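Large component of pyocin AP41 (Pseudomonas aeruginosa, PDB 4UHQ) probably acts as a DNA-cutting bacteriocin, of which this chain is the C-terminal nuclease domain, a member of the HNH family carrying a nickel ion. Local coordinates at residues Gly15-Gly20 with Pro28-Ile33; Gln51-Val56 with Leu78-Val83; Ser61-Glu64 with Asn70-Phe73; Glu95-Val100 with Glu124-Leu129. One frame throughout, in Å; residues are numbered along the deposited sequence. Where two conformers were deposited one is given.

Interaction 1: residues Gly15-Gly20 with Pro28-Ile33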
loop_
_atom_site.group_PDB
_atom_site.type_symbol
_atom_site.label_atom_id
_atom_site.label_comp_id
_atom_site.label_asym_id
_atom_site.label_seq_id
_atom_site.Cartn_x
_atom_site.Cartn_y
_atom_site.Cartn_z
ATOM N N GLY A 15 4.720 -15.526 -3.442
ATOM C CA GLY A 15 5.287 -15.631 -2.120
ATOM C C GLY A 15 4.633 -14.645 -1.180
ATOM O O GLY A 15 3.499 -14.208 -1.383
ATOM N N ASN A 16 5.355 -14.282 -0.137
ATOM C CA ASN A 16 4.756 -13.422 0.870
ATOM C C ASN A 16 4.846 -11.987 0.452
ATOM O O ASN A 16 5.888 -11.381 0.557
ATOM C CB ASN A 16 5.439 -13.665 2.222
ATOM C CG ASN A 16 4.800 -12.872 3.344
ATOM O OD1 ASN A 16 4.098 -11.880 3.096
ATOM N ND2 ASN A 16 5.044 -13.299 4.580
ATOM N N TRP A 17 3.740 -11.432 -0.025
ATOM C CA TRP A 17 3.820 -10.158 -0.697
ATOM C C TRP A 17 4.067 -8.988 0.230
ATOM O O TRP A 17 4.413 -7.916 -0.268
ATOM C CB TRP A 17 2.563 -9.895 -1.552
ATOM C CG TRP A 17 1.313 -9.497 -0.832
ATOM C CD1 TRP A 17 0.530 -10.303 -0.096
ATOM C CD2 TRP A 17 0.690 -8.178 -0.808
ATOM N NE1 TRP A 17 -0.555 -9.604 0.406
ATOM C CE2 TRP A 17 -0.472 -8.299 -0.026
ATOM C CE3 TRP A 17 0.998 -6.944 -1.385
ATOM C CZ2 TRP A 17 -1.347 -7.238 0.204
ATOM C CZ3 TRP A 17 0.120 -5.860 -1.164
ATOM C CH2 TRP A 17 -1.034 -6.028 -0.363
ATOM N N LEU A 18 3.917 -9.174 1.543
ATOM C CA LEU A 18 4.125 -8.043 2.464
ATOM C C LEU A 18 5.422 -8.155 3.262
ATOM O O LEU A 18 5.730 -7.250 4.046
ATOM C CB LEU A 18 2.946 -7.921 3.439
ATOM C CG LEU A 18 1.654 -7.497 2.791
ATOM C CD1 LEU A 18 0.574 -7.611 3.895
ATOM C CD2 LEU A 18 1.751 -6.091 2.312
ATOM N N ALA A 19 6.163 -9.247 3.089
ATOM C CA ALA A 19 7.356 -9.455 3.908
ATOM C C ALA A 19 8.355 -8.308 3.751
ATOM O O ALA A 19 9.035 -7.911 4.710
ATOM C CB ALA A 19 8.003 -10.798 3.558
ATOM N N GLY A 20 8.454 -7.786 2.542
ATOM C CA GLY A 20 9.444 -6.751 2.281
ATOM C C GLY A 20 9.001 -5.345 2.629
ATOM O O GLY A 20 9.751 -4.393 2.367
ATOM N N PRO A 28 5.816 -3.884 -4.154
ATOM C CA PRO A 28 4.880 -3.425 -5.179
ATOM C C PRO A 28 3.487 -3.999 -4.987
ATOM O O PRO A 28 3.259 -4.947 -4.239
ATOM C CB PRO A 28 5.493 -3.977 -6.470
ATOM C CG PRO A 28 6.126 -5.269 -5.998
ATOM C CD PRO A 28 6.758 -4.901 -4.660
ATOM N N ILE A 29 2.534 -3.390 -5.682
ATOM C CA ILE A 29 1.170 -3.926 -5.670
ATOM C C ILE A 29 1.039 -5.131 -6.607
ATOM O O ILE A 29 1.391 -5.043 -7.783
ATOM C CB ILE A 29 0.189 -2.860 -6.108
ATOM C CG1 ILE A 29 0.425 -1.533 -5.324
ATOM C CG2 ILE A 29 -1.239 -3.346 -5.999
ATOM C CD1 ILE A 29 0.507 -1.754 -3.807
ATOM N N PRO A 30 0.522 -6.260 -6.118
ATOM C CA PRO A 30 0.355 -7.423 -6.991
ATOM C C PRO A 30 -0.591 -7.130 -8.131
ATOM O O PRO A 30 -1.585 -6.429 -7.926
ATOM C CB PRO A 30 -0.232 -8.492 -6.047
ATOM C CG PRO A 30 0.344 -8.080 -4.689
ATOM C CD PRO A 30 0.267 -6.568 -4.693
ATOM N N SER A 31 -0.263 -7.627 -9.315
ATOM C CA SER A 31 -1.047 -7.299 -10.464
ATOM C C SER A 31 -2.518 -7.697 -10.315
ATOM O O SER A 31 -3.403 -7.012 -10.854
ATOM C CB SER A 31 -0.435 -7.947 -11.725
ATOM O OG SER A 31 -0.473 -9.389 -11.658
ATOM N N GLN A 32 -2.819 -8.768 -9.579
ATOM C CA GLN A 32 -4.222 -9.158 -9.513
ATOM C C GLN A 32 -5.035 -8.221 -8.632
ATOM O O GLN A 32 -6.263 -8.195 -8.714
ATOM C CB GLN A 32 -4.381 -10.615 -9.030
ATOM C CG GLN A 32 -4.007 -10.850 -7.573
ATOM C CD GLN A 32 -2.515 -11.096 -7.331
ATOM O OE1 GLN A 32 -1.659 -10.771 -8.194
ATOM N NE2 GLN A 32 -2.189 -11.694 -6.159
ATOM N N ILE A 33 -4.347 -7.469 -7.769
ATOM C CA ILE A 33 -4.999 -6.437 -6.964
ATOM C C ILE A 33 -5.172 -5.213 -7.867
ATOM O O ILE A 33 -6.261 -4.636 -7.930
ATOM C CB ILE A 33 -4.135 -6.056 -5.742
ATOM C CG1 ILE A 33 -3.943 -7.274 -4.812
ATOM C CG2 ILE A 33 -4.782 -4.901 -4.969
ATOM C CD1 ILE A 33 -5.217 -7.909 -4.443
HETATM O O HOH W 1 4.349 -7.324 -3.104
#

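Interaction 2: residues Gln51-Val56 with Leu78-Val83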
loop_
_atom_site.group_PDB
_atom_site.type_symbol
_atom_site.label_atom_id
_atom_site.label_comp_id
_atom_site.label_asym_id
_atom_site.label_seq_id
_atom_site.Cartn_x
_atom_site.Cartn_y
_atom_site.Cartn_z
ATOM N N GLN A 51 -11.031 0.575 -0.926
ATOM C CA GLN A 51 -11.296 -0.401 -1.974
ATOM C C GLN A 51 -10.050 -1.230 -2.231
ATOM O O GLN A 51 -10.143 -2.409 -2.603
ATOM C CB GLN A 51 -11.807 0.283 -3.258
ATOM C CG GLN A 51 -13.142 0.994 -3.064
ATOM C CD GLN A 51 -13.788 1.444 -4.370
ATOM O OE1 GLN A 51 -13.732 0.744 -5.380
ATOM N NE2 GLN A 51 -14.416 2.613 -4.343
ATOM N N PHE A 52 -8.872 -0.634 -2.006
ATOM C CA PHE A 52 -7.635 -1.378 -2.145
ATOM C C PHE A 52 -7.628 -2.551 -1.156
ATOM O O PHE A 52 -7.334 -3.700 -1.513
ATOM C CB PHE A 52 -6.415 -0.455 -1.887
ATOM C CG PHE A 52 -5.122 -1.189 -1.906
ATOM C CD1 PHE A 52 -4.620 -1.757 -0.744
ATOM C CD2 PHE A 52 -4.391 -1.277 -3.061
ATOM C CE1 PHE A 52 -3.426 -2.485 -0.772
ATOM C CE2 PHE A 52 -3.160 -1.947 -3.092
ATOM C CZ PHE A 52 -2.692 -2.582 -1.947
ATOM N N TRP A 53 -7.897 -2.272 0.111
ATOM C CA TRP A 53 -7.779 -3.366 1.074
ATOM C C TRP A 53 -8.923 -4.349 0.879
ATOM O O TRP A 53 -8.752 -5.550 1.120
ATOM C CB TRP A 53 -7.726 -2.857 2.497
ATOM C CG TRP A 53 -6.393 -2.169 2.745
ATOM C CD1 TRP A 53 -6.203 -0.844 2.956
ATOM C CD2 TRP A 53 -5.097 -2.792 2.737
ATOM N NE1 TRP A 53 -4.849 -0.595 3.116
ATOM C CE2 TRP A 53 -4.150 -1.755 2.959
ATOM C CE3 TRP A 53 -4.637 -4.104 2.517
ATOM C CZ2 TRP A 53 -2.780 -1.987 3.034
ATOM C CZ3 TRP A 53 -3.257 -4.330 2.615
ATOM C CH2 TRP A 53 -2.347 -3.269 2.848
ATOM N N MET A 54 -10.101 -3.884 0.426
ATOM C CA MET A 54 -11.166 -4.866 0.083
ATOM C C MET A 54 -10.728 -5.769 -1.077
ATOM O O MET A 54 -11.038 -6.972 -1.067
ATOM C CB MET A 54 -12.446 -4.139 -0.269
ATOM C CG MET A 54 -12.893 -3.266 0.857
ATOM S SD MET A 54 -14.643 -3.485 1.024
ATOM C CE MET A 54 -14.690 -5.318 0.954
ATOM N N ALA A 55 -10.006 -5.225 -2.058
ATOM C CA ALA A 55 -9.488 -6.065 -3.142
ATOM C C ALA A 55 -8.519 -7.110 -2.606
ATOM O O ALA A 55 -8.567 -8.276 -3.021
ATOM C CB ALA A 55 -8.791 -5.205 -4.212
ATOM N N VAL A 56 -7.655 -6.706 -1.685
ATOM C CA VAL A 56 -6.767 -7.674 -1.021
ATOM C C VAL A 56 -7.590 -8.780 -0.387
ATOM O O VAL A 56 -7.262 -9.968 -0.465
ATOM C CB VAL A 56 -5.889 -6.962 0.012
ATOM C CG1 VAL A 56 -5.126 -7.936 0.930
ATOM C CG2 VAL A 56 -4.890 -6.033 -0.729
ATOM N N LEU A 78 -10.224 -1.945 5.824
ATOM C CA LEU A 78 -9.242 -1.342 6.723
ATOM C C LEU A 78 -7.863 -1.941 6.568
ATOM O O LEU A 78 -7.715 -3.104 6.232
ATOM C CB LEU A 78 -9.687 -1.521 8.177
ATOM C CG LEU A 78 -11.055 -0.930 8.442
ATOM C CD1 LEU A 78 -11.508 -1.345 9.853
ATOM C CD2 LEU A 78 -11.001 0.564 8.343
ATOM N N ALA A 79 -6.826 -1.133 6.757
ATOM C CA ALA A 79 -5.489 -1.649 6.620
ATOM C C ALA A 79 -5.125 -2.652 7.698
ATOM O O ALA A 79 -5.539 -2.524 8.846
ATOM C CB ALA A 79 -4.477 -0.490 6.635
ATOM N N PRO A 80 -4.286 -3.636 7.340
ATOM C CA PRO A 80 -3.880 -4.616 8.350
ATOM C C PRO A 80 -2.810 -3.995 9.254
ATOM O O PRO A 80 -2.110 -3.047 8.842
ATOM C CB PRO A 80 -3.284 -5.766 7.536
ATOM C CG PRO A 80 -2.847 -5.142 6.212
ATOM C CD PRO A 80 -3.738 -3.927 6.008
ATOM N N TYR A 81 -2.722 -4.467 10.469
ATOM C CA TYR A 81 -1.705 -4.007 11.423
ATOM C C TYR A 81 -0.373 -4.633 11.145
ATOM O O TYR A 81 -0.251 -5.828 10.869
ATOM C CB TYR A 81 -2.123 -4.395 12.857
ATOM C CG TYR A 81 -3.325 -3.665 13.362
ATOM C CD1 TYR A 81 -4.599 -4.183 13.146
ATOM C CD2 TYR A 81 -3.209 -2.466 14.049
ATOM C CE1 TYR A 81 -5.721 -3.547 13.624
ATOM C CE2 TYR A 81 -4.328 -1.807 14.535
ATOM C CZ TYR A 81 -5.582 -2.342 14.291
ATOM O OH TYR A 81 -6.695 -1.689 14.766
ATOM N N ALA A 82 0.669 -3.816 11.255
ATOM C CA ALA A 82 2.050 -4.307 11.224
ATOM C C ALA A 82 2.496 -4.751 12.618
ATOM O O ALA A 82 1.852 -4.383 13.600
ATOM C CB ALA A 82 2.987 -3.178 10.685
ATOM N N VAL A 83 3.609 -5.502 12.726
ATOM C CA VAL A 83 4.087 -5.876 14.052
ATOM C C VAL A 83 4.511 -4.641 14.834
ATOM O O VAL A 83 4.848 -3.597 14.259
ATOM C CB VAL A 83 5.273 -6.880 13.998
ATOM C CG1 VAL A 83 4.767 -8.239 13.425
ATOM C CG2 VAL A 83 6.425 -6.315 13.216
#

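Interaction 3: residues Ser61-Glu64 with Asn70-Phe73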
loop_
_atom_site.group_PDB
_atom_site.type_symbol
_atom_site.label_atom_id
_atom_site.label_comp_id
_atom_site.label_asym_id
_atom_site.label_seq_id
_atom_site.Cartn_x
_atom_site.Cartn_y
_atom_site.Cartn_z
ATOM N N SER A 61 -4.314 -15.408 -2.654
ATOM C CA SER A 61 -2.874 -15.316 -2.567
ATOM C C SER A 61 -2.438 -14.172 -1.697
ATOM O O SER A 61 -1.500 -14.293 -0.927
ATOM C CB SER A 61 -2.249 -15.176 -3.970
ATOM O OG SER A 61 -2.550 -16.309 -4.743
ATOM N N ALA A 62 -3.125 -13.045 -1.791
ATOM C CA ALA A 62 -2.731 -11.919 -0.952
ATOM C C ALA A 62 -3.139 -12.101 0.486
ATOM O O ALA A 62 -2.495 -11.574 1.386
ATOM C CB ALA A 62 -3.335 -10.601 -1.527
ATOM N N LEU A 63 -4.256 -12.784 0.717
ATOM C CA LEU A 63 -4.758 -13.005 2.072
ATOM C C LEU A 63 -3.861 -13.983 2.830
ATOM O O LEU A 63 -3.796 -13.915 4.063
ATOM C CB LEU A 63 -6.174 -13.566 1.998
ATOM C CG LEU A 63 -7.122 -13.309 3.153
ATOM C CD1 LEU A 63 -7.462 -11.833 3.299
ATOM C CD2 LEU A 63 -8.386 -14.130 2.927
ATOM N N GLU A 64 -3.170 -14.877 2.114
ATOM C CA GLU A 64 -2.539 -16.063 2.743
ATOM C C GLU A 64 -1.465 -15.674 3.753
ATOM O O GLU A 64 -1.228 -16.442 4.704
ATOM C CB GLU A 64 -1.967 -16.985 1.668
ATOM C CG GLU A 64 -1.038 -18.060 2.185
ATOM C CD GLU A 64 -0.718 -19.050 1.086
ATOM O OE1 GLU A 64 -1.034 -18.736 -0.083
ATOM O OE2 GLU A 64 -0.163 -20.123 1.391
ATOM N N ASN A 70 -5.976 -9.784 10.836
ATOM C CA ASN A 70 -5.772 -8.896 9.701
ATOM C C ASN A 70 -6.635 -9.247 8.485
ATOM O O ASN A 70 -7.040 -8.323 7.738
ATOM C CB ASN A 70 -4.303 -8.867 9.293
ATOM C CG ASN A 70 -3.525 -7.868 10.130
ATOM O OD1 ASN A 70 -4.102 -6.960 10.737
ATOM N ND2 ASN A 70 -2.203 -8.066 10.184
ATOM N N ARG A 71 -6.993 -10.529 8.307
ATOM C CA ARG A 71 -7.957 -10.874 7.245
ATOM C C ARG A 71 -9.333 -10.245 7.503
ATOM O O ARG A 71 -10.013 -9.754 6.550
ATOM C CB ARG A 71 -8.099 -12.392 7.169
ATOM C CG ARG A 71 -6.742 -13.051 6.804
ATOM C CD ARG A 71 -6.905 -14.562 6.776
ATOM N NE ARG A 71 -5.570 -15.130 6.721
ATOM C CZ ARG A 71 -5.250 -16.237 6.084
ATOM N NH1 ARG A 71 -6.173 -16.985 5.474
ATOM N NH2 ARG A 71 -3.968 -16.600 6.078
ATOM N N TYR A 72 -9.731 -10.251 8.780
ATOM C CA TYR A 72 -10.968 -9.554 9.125
ATOM C C TYR A 72 -10.861 -8.064 8.763
ATOM O O TYR A 72 -11.749 -7.515 8.091
ATOM C CB TYR A 72 -11.303 -9.706 10.608
ATOM C CG TYR A 72 -12.484 -8.854 10.941
ATOM C CD1 TYR A 72 -13.731 -9.285 10.599
ATOM C CD2 TYR A 72 -12.315 -7.595 11.540
ATOM C CE1 TYR A 72 -14.852 -8.499 10.861
ATOM C CE2 TYR A 72 -13.461 -6.825 11.822
ATOM C CZ TYR A 72 -14.665 -7.282 11.456
ATOM O OH TYR A 72 -15.837 -6.569 11.717
ATOM N N PHE A 73 -9.792 -7.418 9.217
ATOM C CA PHE A 73 -9.731 -5.974 8.935
ATOM C C PHE A 73 -9.747 -5.650 7.445
ATOM O O PHE A 73 -10.488 -4.725 7.067
ATOM C CB PHE A 73 -8.510 -5.362 9.657
ATOM C CG PHE A 73 -8.704 -5.304 11.145
ATOM C CD1 PHE A 73 -9.705 -4.499 11.716
ATOM C CD2 PHE A 73 -7.910 -6.048 11.987
ATOM C CE1 PHE A 73 -9.909 -4.462 13.107
ATOM C CE2 PHE A 73 -8.158 -6.024 13.354
ATOM C CZ PHE A 73 -9.121 -5.257 13.900
#

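Interaction 4: residues Glu95-Val100 with Glu124-Leu129. With NI (nickel (II) ion), chain E.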
loop_
_atom_site.group_PDB
_atom_site.type_symbol
_atom_site.label_atom_id
_atom_site.label_comp_id
_atom_site.label_asym_id
_atom_site.label_seq_id
_atom_site.Cartn_x
_atom_site.Cartn_y
_atom_site.Cartn_z
ATOM N N GLU A 95 0.934 0.908 5.337
ATOM C CA GLU A 95 0.631 2.148 4.633
ATOM C C GLU A 95 0.885 2.025 3.156
ATOM O O GLU A 95 1.765 1.283 2.746
ATOM C CB GLU A 95 1.511 3.308 5.216
ATOM C CG GLU A 95 1.037 3.618 6.657
ATOM C CD GLU A 95 1.829 4.661 7.376
ATOM O OE1 GLU A 95 2.866 5.100 6.830
ATOM O OE2 GLU A 95 1.422 5.014 8.513
ATOM N N ILE A 96 0.115 2.765 2.358
ATOM C CA ILE A 96 0.338 2.852 0.927
ATOM C C ILE A 96 1.151 4.124 0.673
ATOM O O ILE A 96 0.680 5.228 0.988
ATOM C CB ILE A 96 -0.996 2.908 0.188
ATOM C CG1 ILE A 96 -1.865 1.706 0.533
ATOM C CG2 ILE A 96 -0.709 2.950 -1.340
ATOM C CD1 ILE A 96 -3.309 1.876 0.029
ATOM N N HIS A 97 2.394 3.964 0.236
ATOM C CA HIS A 97 3.270 5.116 -0.017
ATOM C C HIS A 97 3.368 5.394 -1.510
ATOM O O HIS A 97 3.431 4.484 -2.352
ATOM C CB HIS A 97 4.654 4.818 0.605
ATOM C CG HIS A 97 5.823 5.589 0.036
ATOM N ND1 HIS A 97 6.072 6.940 0.279
ATOM C CD2 HIS A 97 6.883 5.142 -0.686
ATOM C CE1 HIS A 97 7.205 7.284 -0.307
ATOM N NE2 HIS A 97 7.716 6.211 -0.905
ATOM N N HIS A 98 3.340 6.681 -1.835
ATOM C CA HIS A 98 3.545 7.129 -3.203
ATOM C C HIS A 98 5.043 7.240 -3.468
ATOM O O HIS A 98 5.745 8.045 -2.868
ATOM C CB HIS A 98 2.832 8.484 -3.415
ATOM C CG HIS A 98 1.340 8.339 -3.424
ATOM N ND1 HIS A 98 0.567 8.375 -2.276
ATOM C CD2 HIS A 98 0.491 8.140 -4.462
ATOM C CE1 HIS A 98 -0.707 8.165 -2.616
ATOM N NE2 HIS A 98 -0.777 8.017 -3.933
ATOM N N VAL A 99 5.530 6.386 -4.365
ATOM C CA VAL A 99 6.957 6.207 -4.621
ATOM C C VAL A 99 7.604 7.518 -5.049
ATOM O O VAL A 99 8.648 7.900 -4.514
ATOM C CB VAL A 99 7.167 5.132 -5.693
ATOM C CG1 VAL A 99 8.620 4.991 -6.050
ATOM C CG2 VAL A 99 6.681 3.766 -5.171
ATOM N N VAL A 100 6.994 8.183 -6.033
ATOM C CA VAL A 100 7.263 9.612 -6.272
ATOM C C VAL A 100 6.222 10.332 -5.424
ATOM O O VAL A 100 5.011 10.196 -5.637
ATOM C CB VAL A 100 7.086 9.987 -7.737
ATOM C CG1 VAL A 100 7.327 11.507 -7.900
ATOM C CG2 VAL A 100 8.040 9.173 -8.600
ATOM N N GLU A 124 11.205 6.337 7.347
ATOM C CA GLU A 124 12.598 6.281 6.967
ATOM C C GLU A 124 12.752 6.670 5.500
ATOM O O GLU A 124 13.704 7.373 5.142
ATOM C CB GLU A 124 13.184 4.893 7.207
ATOM C CG GLU A 124 13.224 4.561 8.690
ATOM C CD GLU A 124 13.647 3.127 8.941
ATOM O OE1 GLU A 124 13.782 2.355 7.970
ATOM O OE2 GLU A 124 13.884 2.778 10.120
ATOM N N ILE A 125 11.852 6.192 4.655
ATOM C CA ILE A 125 11.989 6.504 3.218
ATOM C C ILE A 125 11.905 8.006 2.995
ATOM O O ILE A 125 12.712 8.576 2.260
ATOM C CB ILE A 125 10.909 5.773 2.408
ATOM C CG1 ILE A 125 11.252 4.296 2.353
ATOM C CG2 ILE A 125 10.735 6.385 1.003
ATOM C CD1 ILE A 125 10.073 3.437 1.777
ATOM N N HIS A 126 10.986 8.678 3.684
ATOM C CA HIS A 126 10.880 10.107 3.506
ATOM C C HIS A 126 12.076 10.862 4.076
ATOM O O HIS A 126 12.503 11.842 3.469
ATOM C CB HIS A 126 9.569 10.612 4.069
ATOM C CG HIS A 126 8.432 10.332 3.149
ATOM N ND1 HIS A 126 8.198 11.109 2.042
ATOM C CD2 HIS A 126 7.523 9.325 3.116
ATOM C CE1 HIS A 126 7.196 10.590 1.354
ATOM N NE2 HIS A 126 6.758 9.517 1.993
ATOM N N LYS A 127 12.617 10.400 5.194
ATOM C CA LYS A 127 13.864 10.983 5.688
ATOM C C LYS A 127 14.977 10.852 4.646
ATOM O O LYS A 127 15.692 11.810 4.344
ATOM C CB LYS A 127 14.312 10.332 7.007
ATOM C CG LYS A 127 15.731 10.784 7.440
ATOM C CD LYS A 127 16.099 10.301 8.850
ATOM C CE LYS A 127 17.509 10.797 9.263
ATOM N NZ LYS A 127 17.803 10.408 10.689
ATOM N N GLU A 128 15.103 9.651 4.074
ATOM C CA GLU A 128 16.153 9.408 3.086
ATOM C C GLU A 128 15.942 10.268 1.861
ATOM O O GLU A 128 16.889 10.838 1.323
ATOM C CB GLU A 128 16.190 7.922 2.728
ATOM C CG GLU A 128 16.545 7.088 3.955
ATOM C CD GLU A 128 16.383 5.587 3.753
ATOM O OE1 GLU A 128 16.094 5.157 2.614
ATOM O OE2 GLU A 128 16.597 4.863 4.753
ATOM N N LEU A 129 14.692 10.422 1.435
ATOM C CA LEU A 129 14.479 11.253 0.247
ATOM C C LEU A 129 14.905 12.666 0.524
ATOM O O LEU A 129 15.455 13.365 -0.349
ATOM C CB LEU A 129 12.980 11.226 -0.172
ATOM C CG LEU A 129 12.492 9.906 -0.751
ATOM C CD1 LEU A 129 10.958 9.940 -0.939
ATOM C CD2 LEU A 129 13.183 9.719 -2.087
HETATM NI NI NI E . 5.064 8.492 1.245
HETATM O O HOH W 2 5.355 9.548 -0.615
#

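Interaction 1: residues Gly15-Gly20 with Pro28-Ile33
Trp17 O and Pro28 O share one bridging water: water 1 O donates to both carbonyls, at 2.9 Å to Trp17 O and 2.9 Å to Pro28 O. No direct hydrogen bond joins the two segments, so this water is their polar link, and its oxygen lies in the plane of the Trp17 indole, at the ring's edge. Beside it the contact is apolar. Pro30 CD approaches the six-membered part of the indole at 3.4 Å from Trp17 CE3, and Pro30 CG lies 3.6 Å from the same carbon; the two side chains cross at about a right angle. With chi1 at 76°, Trp17 CG sits between its own backbone N and carbonyl carbon, which turns the ring toward the proline. Leu18 CG covers one indole face, 3.6 Å above its centre. Leu18 N in turn bonds to Asn16 OD1 at 3.1 Å, an Asx turn that shapes the loop next to the tryptophan. Pro30 is the N-cap residue of helix 31-37, and Trp17 NE1 bonds to Ala62 O beyond the contact. The benzene part of the indole thus packs crosswise on the proline at the helix N-cap, while two backbone carbonyls of the buried contact are satisfied through a single water.

Interaction 2: residues Gln51-Val56 with Leu78-Val83
Trp53 of helix 45-57 presents one broad face of its indole to the backbone and ring atoms of Ala79 and Pro80. Two CH-pi contacts divide that face between them. Ala79 CA stands 3.7 Å from the centroid of the Trp53 five-membered ring and 9° off the ring normal, while Pro80 CD stands 3.3 Å from the centroid of the six-membered ring, 7° off the normal. Both carbons therefore lie almost straight above their rings, and the Trp53 and Pro80 side chains cross at about a right angle. Ala79 CB adds a contact with the pyrrole part, 3.5 Å from Trp53 NE1. Nearer the helix, Leu78 O lies 3.7 Å from Trp53 CB and meets the indole obliquely. A chi1 of -71° puts Trp53 CG anti to the carbonyl carbon and beside the backbone N, from where the ring spreads beneath residues 78-80. The opposite indole face is taken by Phe52 CD1, which sits 3.6 Å above its centre, so both indole faces are covered, one by its own helix neighbour and one by the loop. Val74 of helix 68-75 also touches Trp53, and Pro80 has a backbone bond to Phe94. With CH-pi packing and no hydrogen bond across it, the contact joins helix 45-57 to the loop between helix 68-75 and strand 95-98 within the colicin/pyocin DNase domain.

Interaction 3: residues Ser61-Glu64 with Asn70-Phe73
Leu63 and Arg71 make the close part of this surface contact through their aliphatic carbons. Leu63 CG rests 3.7 Å from Arg71 CG, and Leu63 CD1 lies 3.8 Å from the same arginine carbon. Farther along, Arg71 CD meets Leu63 CG at 3.8 Å, so the leucine's branch point touches two successive methylenes. Leu63 has its CG beside the carbonyl carbon (chi1 -153°), which carries the isobutyl group over to the arginine, whose chain is extended from CG to NE and runs obliquely across it. The far end is polar. Leu63 O lies over one face of the Arg71 guanidinium, 3.1 Å above its plane and displaced toward the rim. Glu64 O approaches Arg71 NH2 at 3.1 Å, but from an oblique direction. Neither approach has the angle of a hydrogen bond; Arg71 NE hydrogen-bonds to Leu66 O, between the two helices. The loose side is the carboxylate of Glu64, which stays apart with its OE2 7.0 Å from Arg71 NH2, and Glu64 as a whole is solvent-exposed. Across the two segments the joint is hydrocarbon packing, while the charged tip is placed among backbone carbonyls of the connecting turn. Their partial negative charge would probably suit the cation electrostatically, even at the two carbonyls whose angles rule out a hydrogen bond.

Interaction 4: residues Glu95-Val100 with Glu124-Leu129
His97 reaches from strand 95-98 to His126 on the facing helix, both rings binding the same nickel ion. At the root, CB of His97 stands 3.8 Å from the metal and makes no bond to it. With chi1 at 158°, CG of His97 lies anti to the backbone N, and this turns the imidazole toward the helix. The next atom, His97 ND1, is the ligand, 2.1 Å from nickel. One step on, His97 CE1 comes within 3.2 Å of His126 NE2, the other ligating nitrogen, which has its own 2.1 Å bond to nickel. At the tip, His97 NE2 meets the methyl CG2 of Ile125 at 3.6 Å, an oblique approach. Strands 95-98 and 114-117 run antiparallel and helix 119-132 follows them, an arrangement consistent with the beta-beta-alpha-metal finger of HNH nucleases, in which the strand and the helix each supply metal ligands. The two imidazoles come from opposite directions with their planes at 90°, and His126 NE2 and CE1 lie near the plane of the His97 ring, at its edge. The 3.2 Å between His97 ND1 and His126 NE2 reflects their shared metal and is no hydrogen bond. Nickel also takes water 2, at 2.2 Å from its oxygen, which sits in the plane of the His126 ring at its edge. His122 NE2 completes the histidine trio, and its ND1 bonds to Glu95 OE1, a second-shell carboxylate that probably helps to position that ring.

Interaction 4 holds the nickel; interactions 2 and 3 lie across the chain's centre from it. Interactions 2 and 3 are close neighbours, their centres about 8 Å apart. Tyr81 N lies 2.9 Å from Asn70 OD1, a probable hydrogen bond tying the loop 78-83 to helix 68-75. Interaction 1 meets interaction 2 in the hydrophobic interior, where Ile29 CD1 packs 3.7 Å from Phe52 CE2, and meets interaction 3 through the indole nitrogen of Trp17. Toward the metal, Phe52 CD1 reaches Ile96 CD1 at 3.9 Å, linking helix 45-57 to the strand that bears His97. The Trp53 side chain is about 13 Å from the nickel, and the centres of interactions 3 and 4 are about 24 Å apart.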